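Local coordinates for methylaspartate ammonia-lyase (Citrobacter amalonaticus, PDB 1KKO), which catalyses the reversible, magnesium-dependent anti elimination of ammonia from L-threo-3-methylaspartate to give mesaconate, probably as a step of glutamate degradation, at residues I167-Q172 and G188-P193; D182-K187 and M389-G394; A355-T360 and M381-K386. One frame throughout, in Å; residues are numbered along the deposited sequence.

Contact 1 of 3, residues I167-Q172 and G188-P193; sequences IPLFGQ and GVDVLP. With SO4 (sulfate ion), chain C.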
ATOM      1  N   ILE A 167      -9.505 -16.882   2.596  1.00 13.37           N
ATOM      2  CA  ILE A 167      -8.340 -17.440   3.259  1.00 12.86           C
ATOM      3  C   ILE A 167      -8.075 -16.560   4.477  1.00 12.38           C
ATOM      4  O   ILE A 167      -8.105 -15.333   4.347  1.00 12.11           O
ATOM      5  CB  ILE A 167      -7.113 -17.334   2.329  1.00 13.14           C
ATOM      6  CG1 ILE A 167      -7.314 -18.091   1.009  1.00 14.23           C
ATOM      7  CG2 ILE A 167      -5.846 -17.776   3.054  1.00 12.58           C
ATOM      8  CD1 ILE A 167      -7.440 -19.583   1.155  1.00 15.01           C
ATOM      9  N   PRO A 168      -7.787 -17.133   5.649  1.00 12.63           N
ATOM     10  CA  PRO A 168      -7.435 -16.306   6.802  1.00 12.35           C
ATOM     11  C   PRO A 168      -6.208 -15.442   6.538  1.00 12.45           C
ATOM     12  O   PRO A 168      -5.212 -15.954   6.038  1.00 12.29           O
ATOM     13  CB  PRO A 168      -7.159 -17.336   7.898  1.00 12.56           C
ATOM     14  CG  PRO A 168      -7.961 -18.518   7.496  1.00 12.89           C
ATOM     15  CD  PRO A 168      -7.832 -18.564   6.008  1.00 12.48           C
ATOM     16  N   LEU A 169      -6.300 -14.165   6.897  1.00 11.66           N
ATOM     17  CA  LEU A 169      -5.236 -13.200   6.648  1.00 11.13           C
ATOM     18  C   LEU A 169      -4.497 -12.839   7.925  1.00 10.92           C
ATOM     19  O   LEU A 169      -5.099 -12.697   8.988  1.00 11.40           O
ATOM     20  CB  LEU A 169      -5.798 -11.924   6.019  1.00 11.60           C
ATOM     21  CG  LEU A 169      -6.632 -12.105   4.755  1.00 12.40           C
ATOM     22  CD1 LEU A 169      -7.039 -10.751   4.191  1.00 12.94           C
ATOM     23  CD2 LEU A 169      -5.882 -12.890   3.730  1.00 12.29           C
ATOM     24  N   PHE A 170      -3.197 -12.630   7.768  1.00 10.87           N
ATOM     25  CA  PHE A 170      -2.269 -12.394   8.868  1.00 10.62           C
ATOM     26  C   PHE A 170      -1.595 -11.043   8.704  1.00 10.28           C
ATOM     27  O   PHE A 170      -0.884 -10.816   7.722  1.00 10.49           O
ATOM     28  CB  PHE A 170      -1.218 -13.511   8.853  1.00 10.63           C
ATOM     29  CG  PHE A 170      -0.106 -13.350   9.836  1.00 10.94           C
ATOM     30  CD1 PHE A 170      -0.324 -12.856  11.106  1.00 10.91           C
ATOM     31  CD2 PHE A 170       1.175 -13.707   9.468  1.00 11.32           C
ATOM     32  CE1 PHE A 170       0.719 -12.743  11.998  1.00 11.45           C
ATOM     33  CE2 PHE A 170       2.221 -13.589  10.353  1.00 11.61           C
ATOM     34  CZ  PHE A 170       1.986 -13.123  11.625  1.00 11.77           C
ATOM     35  N   GLY A 171      -1.812 -10.150   9.663  1.00 10.70           N
ATOM     36  CA  GLY A 171      -1.213  -8.827   9.651  1.00 11.00           C
ATOM     37  C   GLY A 171       0.084  -8.768  10.431  1.00 11.08           C
ATOM     38  O   GLY A 171       0.197  -9.367  11.498  1.00 11.67           O
ATOM     39  N   GLN A 172       1.071  -8.052   9.884  1.00 11.22           N
ATOM     40  CA  GLN A 172       2.358  -7.867  10.547  1.00 12.02           C
ATOM     41  C   GLN A 172       2.579  -6.415  10.939  1.00 12.24           C
ATOM     42  O   GLN A 172       2.355  -5.495  10.156  1.00 12.76           O
ATOM     43  CB  GLN A 172       3.525  -8.449   9.739  1.00 12.09           C
ATOM     44  CG  GLN A 172       4.050  -7.639   8.582  1.00 13.36           C
ATOM     45  CD  GLN A 172       5.390  -8.166   8.081  1.00 13.64           C
ATOM     46  OE1 GLN A 172       6.264  -8.485   8.886  1.00 14.64           O
ATOM     47  NE2 GLN A 172       5.555  -8.263   6.760  1.00 13.22           N
ATOM     48  N   GLY A 188     -10.711  -6.021  11.964  1.00 13.82           N
ATOM     49  CA  GLY A 188     -11.137  -7.403  12.121  1.00 14.22           C
ATOM     50  C   GLY A 188     -10.204  -8.444  11.545  1.00 14.10           C
ATOM     51  O   GLY A 188     -10.642  -9.461  11.011  1.00 14.79           O
ATOM     52  N   VAL A 189      -8.908  -8.227  11.705  1.00 13.40           N
ATOM     53  CA  VAL A 189      -7.932  -9.107  11.079  1.00 13.70           C
ATOM     54  C   VAL A 189      -7.984 -10.514  11.675  1.00 13.36           C
ATOM     55  O   VAL A 189      -8.103 -10.684  12.888  1.00 14.17           O
ATOM     56  CB  VAL A 189      -6.534  -8.480  11.147  1.00 13.97           C
ATOM     57  CG1 VAL A 189      -5.480  -9.403  10.581  1.00 15.52           C
ATOM     58  CG2 VAL A 189      -6.536  -7.173  10.373  1.00 15.44           C
ATOM     59  N   ASP A 190      -7.901 -11.528  10.822  1.00 12.80           N
ATOM     60  CA  ASP A 190      -8.060 -12.913  11.271  1.00 12.87           C
ATOM     61  C   ASP A 190      -6.921 -13.422  12.149  1.00 12.73           C
ATOM     62  O   ASP A 190      -7.151 -14.212  13.064  1.00 13.29           O
ATOM     63  CB  ASP A 190      -8.166 -13.864  10.079  1.00 12.95           C
ATOM     64  CG  ASP A 190      -9.215 -13.452   9.072  1.00 14.03           C
ATOM     65  OD1 ASP A 190     -10.389 -13.257   9.454  1.00 16.28           O
ATOM     66  OD2 ASP A 190      -8.941 -13.329   7.865  1.00 13.66           O
ATOM     67  N   VAL A 191      -5.692 -13.018  11.835  1.00 12.16           N
ATOM     68  CA  VAL A 191      -4.501 -13.507  12.508  1.00 11.94           C
ATOM     69  C   VAL A 191      -3.568 -12.316  12.711  1.00 11.30           C
ATOM     70  O   VAL A 191      -3.409 -11.498  11.803  1.00 12.08           O
ATOM     71  CB  VAL A 191      -3.794 -14.585  11.664  1.00 11.52           C
ATOM     72  CG1 VAL A 191      -2.665 -15.234  12.470  1.00 11.39           C
ATOM     73  CG2 VAL A 191      -4.784 -15.642  11.167  1.00 12.29           C
ATOM     74  N   LEU A 192      -2.916 -12.228  13.864  1.00 12.10           N
ATOM     75  CA  LEU A 192      -2.114 -11.057  14.167  1.00 12.32           C
ATOM     76  C   LEU A 192      -1.181 -11.383  15.310  1.00 12.33           C
ATOM     77  O   LEU A 192      -1.430 -12.344  16.039  1.00 12.54           O
ATOM     78  CB  LEU A 192      -3.021  -9.880  14.552  1.00 12.75           C
ATOM     79  CG  LEU A 192      -3.725  -9.932  15.909  1.00 14.11           C
ATOM     80  CD1 LEU A 192      -4.250  -8.551  16.269  1.00 14.86           C
ATOM     81  CD2 LEU A 192      -4.834 -10.976  15.969  1.00 14.27           C
ATOM     82  N   PRO A 193      -0.169 -10.557  15.562  1.00 12.18           N
ATOM     83  CA  PRO A 193       0.231  -9.370  14.809  1.00 12.32           C
ATOM     84  C   PRO A 193       1.691  -9.416  14.350  1.00 11.90           C
ATOM     85  O   PRO A 193       2.222  -8.369  13.964  1.00 11.97           O
ATOM     86  CB  PRO A 193       0.143  -8.311  15.890  1.00 12.81           C
ATOM     87  CG  PRO A 193       0.797  -9.051  17.068  1.00 13.01           C
ATOM     88  CD  PRO A 193       0.468 -10.535  16.885  1.00 12.57           C
TER
HETATM   89  S   SO4 C3001       9.466  -9.770   5.821  1.00 15.80           S
HETATM   90  O1  SO4 C3001      10.249  -9.905   4.567  1.00 16.05           O
HETATM   91  O2  SO4 C3001      10.461  -9.161   6.782  1.00 17.86           O
HETATM   92  O3  SO4 C3001       8.330  -8.878   5.620  1.00 15.54           O
HETATM   93  O4  SO4 C3001       9.003 -11.061   6.386  1.00 18.43           O
HETATM   94  O   HOH W   1     -10.177 -14.073   5.606  1.00 16.22           O
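Phe170 and Val191 form a single backbone bridge, their CA atoms 4.4 Å apart: Gly171 N donates to Val191 O at 3.0 Å, while the bond from Val191 N to Leu169 O is weak, bent to 128° at the hydrogen. Asp190 adds a side-chain acceptor: its OD2 takes the N-H of Leu169 at 2.9 Å on the anti lone pair, nearly straight at 167°, and a water donates to both OD2 and Ile167 O. The side chains of Phe170 and Val191 cross at about a right angle. With CG anti to the backbone N (chi1 174°), the Phe170 ring turns its edge to the Val191-Leu192 peptide, and CD1 rests 3.6 Å from Val191 CG1. Val189 CG1 packs 3.7 Å from Leu169 O. Farther on, Gly171 O receives a CA-H...O contact from Pro193, which follows a cis peptide bond. The CB of Gln172, a substrate-binding residue, points away from 188-193, and NE2 donates to sulfate O3 at 3.1 Å. Strands 169-170 and 191-194 thus close the TIM barrel with few backbone bonds and one carboxylate acceptor, while the Gln172 amide binds a sulfate, probably from the crystallisation liquor, in the substrate site.

Contact 2 of 3, residues D182-K187 and M389-G394; sequences DKMILK and MGFDEG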
ATOM      1  N   ASP A 182      -4.041  -2.305  17.462  1.00 15.02           N
ATOM      2  CA  ASP A 182      -5.302  -1.564  17.472  1.00 15.50           C
ATOM      3  C   ASP A 182      -5.877  -1.463  16.064  1.00 14.90           C
ATOM      4  O   ASP A 182      -7.076  -1.667  15.862  1.00 14.90           O
ATOM      5  CB  ASP A 182      -5.116  -0.155  18.022  1.00 16.29           C
ATOM      6  CG  ASP A 182      -4.785  -0.133  19.490  1.00 17.51           C
ATOM      7  OD1 ASP A 182      -4.855  -1.195  20.146  1.00 19.19           O
ATOM      8  OD2 ASP A 182      -4.432   0.928  20.060  1.00 19.00           O
ATOM      9  N   LYS A 183      -5.020  -1.144  15.092  1.00 14.34           N
ATOM     10  CA  LYS A 183      -5.442  -1.076  13.699  1.00 14.37           C
ATOM     11  C   LYS A 183      -6.051  -2.393  13.255  1.00 14.14           C
ATOM     12  O   LYS A 183      -7.102  -2.436  12.626  1.00 14.29           O
ATOM     13  CB  LYS A 183      -4.250  -0.789  12.789  1.00 14.40           C
ATOM     14  CG  LYS A 183      -3.670   0.598  12.854  1.00 15.86           C
ATOM     15  CD  LYS A 183      -2.605   0.688  11.771  1.00 17.23           C
ATOM     16  CE  LYS A 183      -1.954   2.046  11.634  1.00 17.91           C
ATOM     17  NZ  LYS A 183      -0.870   1.940  10.603  1.00 18.70           N
HETATM   18  N   MSE A 184      -5.377  -3.476  13.603  1.00 13.65           N
HETATM   19  CA  MSE A 184      -5.798  -4.806  13.195  1.00 14.29           C
HETATM   20  C   MSE A 184      -7.118  -5.215  13.833  1.00 14.29           C
HETATM   21  O   MSE A 184      -7.948  -5.848  13.187  1.00 14.45           O
HETATM   22  CB  MSE A 184      -4.697  -5.803  13.498  1.00 14.26           C
HETATM   23  CG  MSE A 184      -3.575  -5.684  12.496  1.00 15.92           C
HETATM   24 SE   MSE A 184      -2.050  -6.779  12.907  1.00 21.78          SE
HETATM   25  CE  MSE A 184      -0.656  -5.740  12.124  1.00 16.23           C
ATOM     26  N   ILE A 185      -7.320  -4.834  15.090  1.00 14.28           N
ATOM     27  CA  ILE A 185      -8.595  -5.114  15.750  1.00 15.03           C
ATOM     28  C   ILE A 185      -9.703  -4.297  15.078  1.00 14.60           C
ATOM     29  O   ILE A 185     -10.778  -4.820  14.772  1.00 15.00           O
ATOM     30  CB  ILE A 185      -8.527  -4.791  17.255  1.00 15.49           C
ATOM     31  CG1 ILE A 185      -7.569  -5.746  17.962  1.00 16.27           C
ATOM     32  CG2 ILE A 185      -9.917  -4.842  17.870  1.00 16.19           C
ATOM     33  CD1 ILE A 185      -7.101  -5.254  19.309  1.00 17.01           C
ATOM     34  N   LEU A 186      -9.434  -3.019  14.814  1.00 14.29           N
ATOM     35  CA  LEU A 186     -10.424  -2.169  14.149  1.00 15.15           C
ATOM     36  C   LEU A 186     -10.835  -2.739  12.806  1.00 14.81           C
ATOM     37  O   LEU A 186     -11.970  -2.557  12.383  1.00 15.61           O
ATOM     38  CB  LEU A 186      -9.910  -0.743  13.943  1.00 15.90           C
ATOM     39  CG  LEU A 186      -9.864   0.136  15.190  1.00 17.39           C
ATOM     40  CD1 LEU A 186      -9.212   1.472  14.916  1.00 19.17           C
ATOM     41  CD2 LEU A 186     -11.273   0.328  15.731  1.00 18.59           C
ATOM     42  N   LYS A 187      -9.899  -3.392  12.117  1.00 13.87           N
ATOM     43  CA  LYS A 187     -10.166  -3.952  10.791  1.00 13.93           C
ATOM     44  C   LYS A 187     -10.413  -5.468  10.785  1.00 13.89           C
ATOM     45  O   LYS A 187     -10.360  -6.105   9.735  1.00 14.56           O
ATOM     46  CB  LYS A 187      -9.066  -3.525   9.815  1.00 13.86           C
ATOM     47  CG  LYS A 187      -9.151  -2.021   9.552  1.00 13.29           C
ATOM     48  CD  LYS A 187      -8.143  -1.490   8.571  1.00 13.78           C
ATOM     49  CE  LYS A 187      -8.442  -0.042   8.212  1.00 12.70           C
ATOM     50  NZ  LYS A 187      -7.364   0.574   7.361  1.00 13.51           N
HETATM   51  N   MSE A 389       4.868  -2.070   5.566  1.00 10.70           N
HETATM   52  CA  MSE A 389       4.857  -2.096   7.021  1.00 11.50           C
HETATM   53  C   MSE A 389       3.768  -1.210   7.602  1.00 11.71           C
HETATM   54  O   MSE A 389       3.622  -1.140   8.815  1.00 12.53           O
HETATM   55  CB  MSE A 389       6.229  -1.740   7.590  1.00 12.38           C
HETATM   56  CG  MSE A 389       7.212  -2.900   7.479  1.00 14.26           C
HETATM   57 SE   MSE A 389       6.602  -4.471   8.472  1.00 24.80          SE
HETATM   58  CE  MSE A 389       8.242  -5.294   8.882  1.00 21.40           C
ATOM     59  N   GLY A 390       2.973  -0.555   6.763  1.00 11.58           N
ATOM     60  CA  GLY A 390       1.894   0.272   7.267  1.00 11.88           C
ATOM     61  C   GLY A 390       0.658  -0.503   7.666  1.00 11.26           C
ATOM     62  O   GLY A 390      -0.206   0.031   8.368  1.00 12.02           O
ATOM     63  N   PHE A 391       0.593  -1.761   7.222  1.00 10.77           N
ATOM     64  CA  PHE A 391      -0.517  -2.694   7.429  1.00 11.05           C
ATOM     65  C   PHE A 391      -1.792  -2.316   6.664  1.00 10.53           C
ATOM     66  O   PHE A 391      -2.365  -3.141   5.950  1.00 10.69           O
ATOM     67  CB  PHE A 391      -0.839  -2.936   8.915  1.00 11.55           C
ATOM     68  CG  PHE A 391      -2.204  -3.513   9.113  1.00 12.17           C
ATOM     69  CD1 PHE A 391      -3.247  -2.708   9.540  1.00 13.84           C
ATOM     70  CD2 PHE A 391      -2.485  -4.836   8.781  1.00 12.91           C
ATOM     71  CE1 PHE A 391      -4.508  -3.202   9.651  1.00 15.57           C
ATOM     72  CE2 PHE A 391      -3.769  -5.317   8.900  1.00 14.48           C
ATOM     73  CZ  PHE A 391      -4.768  -4.494   9.335  1.00 14.84           C
ATOM     74  N   ASP A 392      -2.238  -1.078   6.796  1.00 10.36           N
ATOM     75  CA  ASP A 392      -3.508  -0.685   6.187  1.00 10.55           C
ATOM     76  C   ASP A 392      -3.504  -0.913   4.691  1.00 10.19           C
ATOM     77  O   ASP A 392      -4.484  -1.401   4.107  1.00 10.53           O
ATOM     78  CB  ASP A 392      -3.794   0.789   6.462  1.00 11.25           C
ATOM     79  CG  ASP A 392      -3.833   1.107   7.907  1.00 12.74           C
ATOM     80  OD1 ASP A 392      -4.747   0.591   8.599  1.00 13.51           O
ATOM     81  OD2 ASP A 392      -2.970   1.864   8.421  1.00 13.84           O
ATOM     82  N   GLU A 393      -2.406  -0.518   4.063  1.00  9.90           N
ATOM     83  CA  GLU A 393      -2.278  -0.620   2.623  1.00  9.89           C
ATOM     84  C   GLU A 393      -2.288  -2.074   2.175  1.00  9.88           C
ATOM     85  O   GLU A 393      -2.974  -2.429   1.227  1.00 10.01           O
ATOM     86  CB  GLU A 393      -1.010   0.080   2.160  1.00 10.29           C
ATOM     87  CG  GLU A 393      -0.973   1.576   2.461  1.00 10.52           C
ATOM     88  CD  GLU A 393      -0.288   1.954   3.766  1.00 10.71           C
ATOM     89  OE1 GLU A 393       0.420   2.986   3.766  1.00 10.98           O
ATOM     90  OE2 GLU A 393      -0.475   1.268   4.791  1.00 11.05           O
ATOM     91  N   GLY A 394      -1.512  -2.915   2.843  1.00  9.80           N
ATOM     92  CA  GLY A 394      -1.490  -4.329   2.496  1.00  9.94           C
ATOM     93  C   GLY A 394      -2.854  -4.961   2.682  1.00  9.82           C
ATOM     94  O   GLY A 394      -3.243  -5.823   1.896  1.00 10.31           O
TER
HETATM   95  O   HOH W   2      -6.937  -1.292   5.263  1.00 11.71           O
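Lys183 of helix 179-186 reaches across to Asp392 at the start of helix 392-410, joining the first and last helices of the TIM barrel through a salt-bridge network. Its CB lies 3.9 Å from CD1 of the Phe391 ring. From there the chain runs out extended: CD crosses the Asp392 carboxylate 3.6 Å from OD2, CE comes to 3.4 Å from Asp392 OD2, and NZ ends between two acceptors. One is Asp392 OD2, met on the syn side but 31° out of the carboxylate plane; the other is Gly390 O, which also accepts from Asp392 N. Lys187 brings NZ to the other oxygen, Asp392 OD1, from above the carboxylate plane. Gripped at both oxygens by lysines, the carboxylate is probably held as an anion, and OD1 takes a further bond from Tyr16 of the second subunit, so the network reaches into the dimer interface. Lys187 NZ also bonds to Phe15 O of that subunit. Next to this network, Phe391 sits at the N-cap position, with CG of selenomethionine Met184 over one face of its ring in a CH-pi contact. Met184 SE stands above the same face, 4.8 Å from the ring centroid, and CG at 3.7 Å.

Contact 3 of 3, residues A355-T360 and M381-K386; sequences AYQGGT and MRMLIK. With SO4 (sulfate ion), chain C.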
ATOM      1  N   ALA A 355      -0.137 -24.905   5.610  1.00 12.48           N
ATOM      2  CA  ALA A 355       0.562 -24.035   4.672  1.00 12.50           C
ATOM      3  C   ALA A 355       0.270 -22.571   4.970  1.00 12.30           C
ATOM      4  O   ALA A 355      -0.875 -22.145   4.938  1.00 12.58           O
ATOM      5  CB  ALA A 355       0.148 -24.375   3.272  1.00 12.77           C
ATOM      6  N   TYR A 356       1.317 -21.826   5.290  1.00 12.14           N
ATOM      7  CA  TYR A 356       1.225 -20.380   5.488  1.00 11.68           C
ATOM      8  C   TYR A 356       1.844 -19.734   4.244  1.00 11.04           C
ATOM      9  O   TYR A 356       3.054 -19.795   4.024  1.00 11.51           O
ATOM     10  CB  TYR A 356       1.926 -19.972   6.798  1.00 11.62           C
ATOM     11  CG  TYR A 356       2.284 -18.515   6.932  1.00 10.57           C
ATOM     12  CD1 TYR A 356       1.529 -17.503   6.330  1.00 10.91           C
ATOM     13  CD2 TYR A 356       3.410 -18.155   7.659  1.00 11.03           C
ATOM     14  CE1 TYR A 356       1.905 -16.172   6.471  1.00 11.05           C
ATOM     15  CE2 TYR A 356       3.783 -16.832   7.799  1.00 11.62           C
ATOM     16  CZ  TYR A 356       3.042 -15.856   7.193  1.00 11.01           C
ATOM     17  OH  TYR A 356       3.443 -14.549   7.299  1.00 12.91           O
ATOM     18  N   GLN A 357       0.987 -19.183   3.384  1.00 10.52           N
ATOM     19  CA  GLN A 357       1.450 -18.520   2.169  1.00 10.33           C
ATOM     20  C   GLN A 357       1.839 -17.110   2.569  1.00 10.52           C
ATOM     21  O   GLN A 357       0.999 -16.224   2.734  1.00 11.38           O
ATOM     22  CB  GLN A 357       0.379 -18.527   1.093  1.00 10.80           C
ATOM     23  CG  GLN A 357       0.926 -18.133  -0.268  1.00 11.28           C
ATOM     24  CD  GLN A 357      -0.137 -18.046  -1.315  1.00 12.16           C
ATOM     25  OE1 GLN A 357      -0.798 -19.037  -1.619  1.00 12.79           O
ATOM     26  NE2 GLN A 357      -0.306 -16.857  -1.882  1.00 12.81           N
ATOM     27  N   GLY A 358       3.131 -16.944   2.791  1.00 10.86           N
ATOM     28  CA  GLY A 358       3.656 -15.716   3.336  1.00 11.38           C
ATOM     29  C   GLY A 358       4.133 -14.760   2.264  1.00 11.04           C
ATOM     30  O   GLY A 358       3.444 -14.517   1.275  1.00 11.83           O
ATOM     31  N   GLY A 359       5.325 -14.233   2.460  1.00 11.26           N
ATOM     32  CA  GLY A 359       5.853 -13.226   1.565  1.00 11.25           C
ATOM     33  C   GLY A 359       6.641 -12.213   2.360  1.00 10.92           C
ATOM     34  O   GLY A 359       7.213 -12.533   3.409  1.00 11.66           O
ATOM     35  N   THR A 360       6.681 -10.982   1.868  1.00 10.59           N
ATOM     36  CA  THR A 360       7.503  -9.960   2.482  1.00 10.40           C
ATOM     37  C   THR A 360       6.849  -8.605   2.416  1.00 10.31           C
ATOM     38  O   THR A 360       6.076  -8.306   1.503  1.00 10.09           O
ATOM     39  CB  THR A 360       8.865  -9.931   1.761  1.00 10.32           C
ATOM     40  OG1 THR A 360       9.709  -8.896   2.303  1.00 10.54           O
ATOM     41  CG2 THR A 360       8.723  -9.638   0.264  1.00 10.50           C
HETATM   42  N   MSE A 381      -3.687 -22.414   4.594  1.00 13.26           N
HETATM   43  CA  MSE A 381      -4.357 -22.114   5.845  1.00 14.79           C
HETATM   44  C   MSE A 381      -4.290 -20.649   6.263  1.00 13.30           C
HETATM   45  O   MSE A 381      -5.118 -20.195   7.042  1.00 13.41           O
HETATM   46  CB  MSE A 381      -3.692 -22.956   6.933  1.00 17.17           C
HETATM   47  CG  MSE A 381      -4.572 -24.044   7.424  1.00 24.31           C
HETATM   48 SE   MSE A 381      -5.695 -23.301   8.788  1.00 35.16          SE
HETATM   49  CE  MSE A 381      -4.605 -23.573  10.312  1.00 35.60           C
ATOM     50  N   ARG A 382      -3.300 -19.925   5.746  1.00 12.66           N
ATOM     51  CA  ARG A 382      -3.042 -18.566   6.168  1.00 12.17           C
ATOM     52  C   ARG A 382      -2.325 -17.840   5.058  1.00 11.85           C
ATOM     53  O   ARG A 382      -1.557 -18.441   4.329  1.00 11.62           O
ATOM     54  CB  ARG A 382      -2.134 -18.620   7.394  1.00 12.10           C
ATOM     55  CG  ARG A 382      -1.892 -17.307   8.117  1.00 12.28           C
ATOM     56  CD  ARG A 382      -1.366 -17.482   9.529  1.00 12.37           C
ATOM     57  NE  ARG A 382      -2.289 -18.310  10.293  1.00 12.94           N
ATOM     58  CZ  ARG A 382      -2.014 -18.943  11.421  1.00 13.62           C
ATOM     59  NH1 ARG A 382      -0.837 -18.825  12.007  1.00 13.08           N
ATOM     60  NH2 ARG A 382      -2.942 -19.720  11.967  1.00 14.00           N
HETATM   61  N   MSE A 383      -2.586 -16.542   4.932  1.00 11.71           N
HETATM   62  CA  MSE A 383      -1.907 -15.723   3.939  1.00 11.67           C
HETATM   63  C   MSE A 383      -1.500 -14.397   4.550  1.00 11.19           C
HETATM   64  O   MSE A 383      -2.272 -13.755   5.246  1.00 11.32           O
HETATM   65  CB  MSE A 383      -2.807 -15.473   2.735  1.00 12.42           C
HETATM   66  CG  MSE A 383      -2.189 -14.510   1.726  1.00 13.50           C
HETATM   67 SE   MSE A 383      -3.072 -14.512  -0.002  1.00 19.50          SE
HETATM   68  CE  MSE A 383      -4.833 -14.282   0.560  1.00 18.12           C
ATOM     69  N   LEU A 384      -0.271 -13.995   4.285  1.00 10.84           N
ATOM     70  CA  LEU A 384       0.248 -12.735   4.787  1.00 10.62           C
ATOM     71  C   LEU A 384      -0.367 -11.509   4.117  1.00 10.49           C
ATOM     72  O   LEU A 384      -0.464 -11.438   2.887  1.00 11.40           O
ATOM     73  CB  LEU A 384       1.762 -12.686   4.586  1.00 10.89           C
ATOM     74  CG  LEU A 384       2.489 -11.403   5.013  1.00 11.46           C
ATOM     75  CD1 LEU A 384       2.450 -11.227   6.529  1.00 11.52           C
ATOM     76  CD2 LEU A 384       3.923 -11.441   4.502  1.00 11.95           C
ATOM     77  N   ILE A 385      -0.758 -10.541   4.943  1.00 10.26           N
ATOM     78  CA  ILE A 385      -1.167  -9.227   4.461  1.00 10.24           C
ATOM     79  C   ILE A 385       0.113  -8.476   4.081  1.00 10.10           C
ATOM     80  O   ILE A 385       0.998  -8.254   4.900  1.00 10.01           O
ATOM     81  CB  ILE A 385      -1.973  -8.514   5.543  1.00 10.31           C
ATOM     82  CG1 ILE A 385      -3.291  -9.246   5.767  1.00 10.74           C
ATOM     83  CG2 ILE A 385      -2.215  -7.072   5.162  1.00 11.19           C
ATOM     84  CD1 ILE A 385      -4.023  -8.856   7.018  1.00 11.16           C
ATOM     85  N   LYS A 386       0.207  -8.113   2.818  1.00 10.00           N
ATOM     86  CA  LYS A 386       1.427  -7.570   2.263  1.00  9.80           C
ATOM     87  C   LYS A 386       1.096  -6.760   1.016  1.00  9.47           C
ATOM     88  O   LYS A 386      -0.017  -6.850   0.498  1.00  9.58           O
ATOM     89  CB  LYS A 386       2.373  -8.728   1.917  1.00  9.78           C
ATOM     90  CG  LYS A 386       1.901  -9.575   0.751  1.00 10.37           C
ATOM     91  CD  LYS A 386       2.736 -10.832   0.583  1.00 10.41           C
ATOM     92  CE  LYS A 386       2.464 -11.500  -0.738  1.00 10.99           C
ATOM     93  NZ  LYS A 386       3.378 -12.655  -1.010  1.00 10.93           N
TER
HETATM   94  S   SO4 C3001       9.466  -9.770   5.821  1.00 15.80           S
HETATM   95  O1  SO4 C3001      10.249  -9.905   4.567  1.00 16.05           O
HETATM   96  O2  SO4 C3001      10.461  -9.161   6.782  1.00 17.86           O
HETATM   97  O3  SO4 C3001       8.330  -8.878   5.620  1.00 15.54           O
HETATM   98  O4  SO4 C3001       9.003 -11.061   6.386  1.00 18.43           O
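Tyr356 pairs with Arg382 and Gln357 with Met383 as parallel bridges, the short strand axes 4.6 Å apart, and the backbone bonds of Gln357 run to residues on either side of Met383. Ala355 O accepts from Met381 N at 2.8 Å and more weakly from Arg382 N. Gln357 N gives to Arg382 O, and Gln357 O receives Leu384 N at 3.0 Å, with a CA-H...O contact from Met383. Among the side chains, the Tyr356 ring lies edge-on to the neighbouring strand, with Arg382 O and Leu384 N in its plane. Its CE1 packs 4.0 Å from Leu384 CB. On the other face of the sheet, Gln357 and Met383 run side by side, with Gln357 NE2 bonded to Cys371 O in the covering helix 365-378. Arg382 NH1 bonds His236. Beyond the strands, Lys386 NZ meets Gly358 O at 2.9 Å, in the carbonyl plane and on a lone pair, and also forms a salt bridge with Glu363. With CG between the backbone N and carbonyl carbon (chi1 69°), its extended chain brings NZ to 3.6 Å from Gly359 CA. Thr360 OG1 lies 2.5 Å from sulfate O1, doubtfully short for a hydrogen bond. Lys331, the proton acceptor, bonds both the sulfate and Gly359 O. This is a beta-alpha-beta unit of a TIM barrel, with the substrate site at the C-terminal ends of its strands, as in the enolase superfamily.

Overall arrangement
All three contacts belong to the TIM barrel. The centres of contacts 1 and 2, and of contacts 1 and 3, lie about 9 Å apart; those of contacts 2 and 3 are about 15 Å apart. Strand 169-170 ties contact 1 to contact 3, because it neighbours strand 382-384: Phe170 O and Ile385 N make a probable hydrogen bond at 2.8 Å. Helix 179-186 of contact 2 connects the two strands of contact 1. Along the chain contact 1 closes before contact 3 opens, and 389-394 follows both. Barrel closure thus adjoins the subunit interface at contact 2, while contacts 1 and 3 share the sulfate in the substrate pocket.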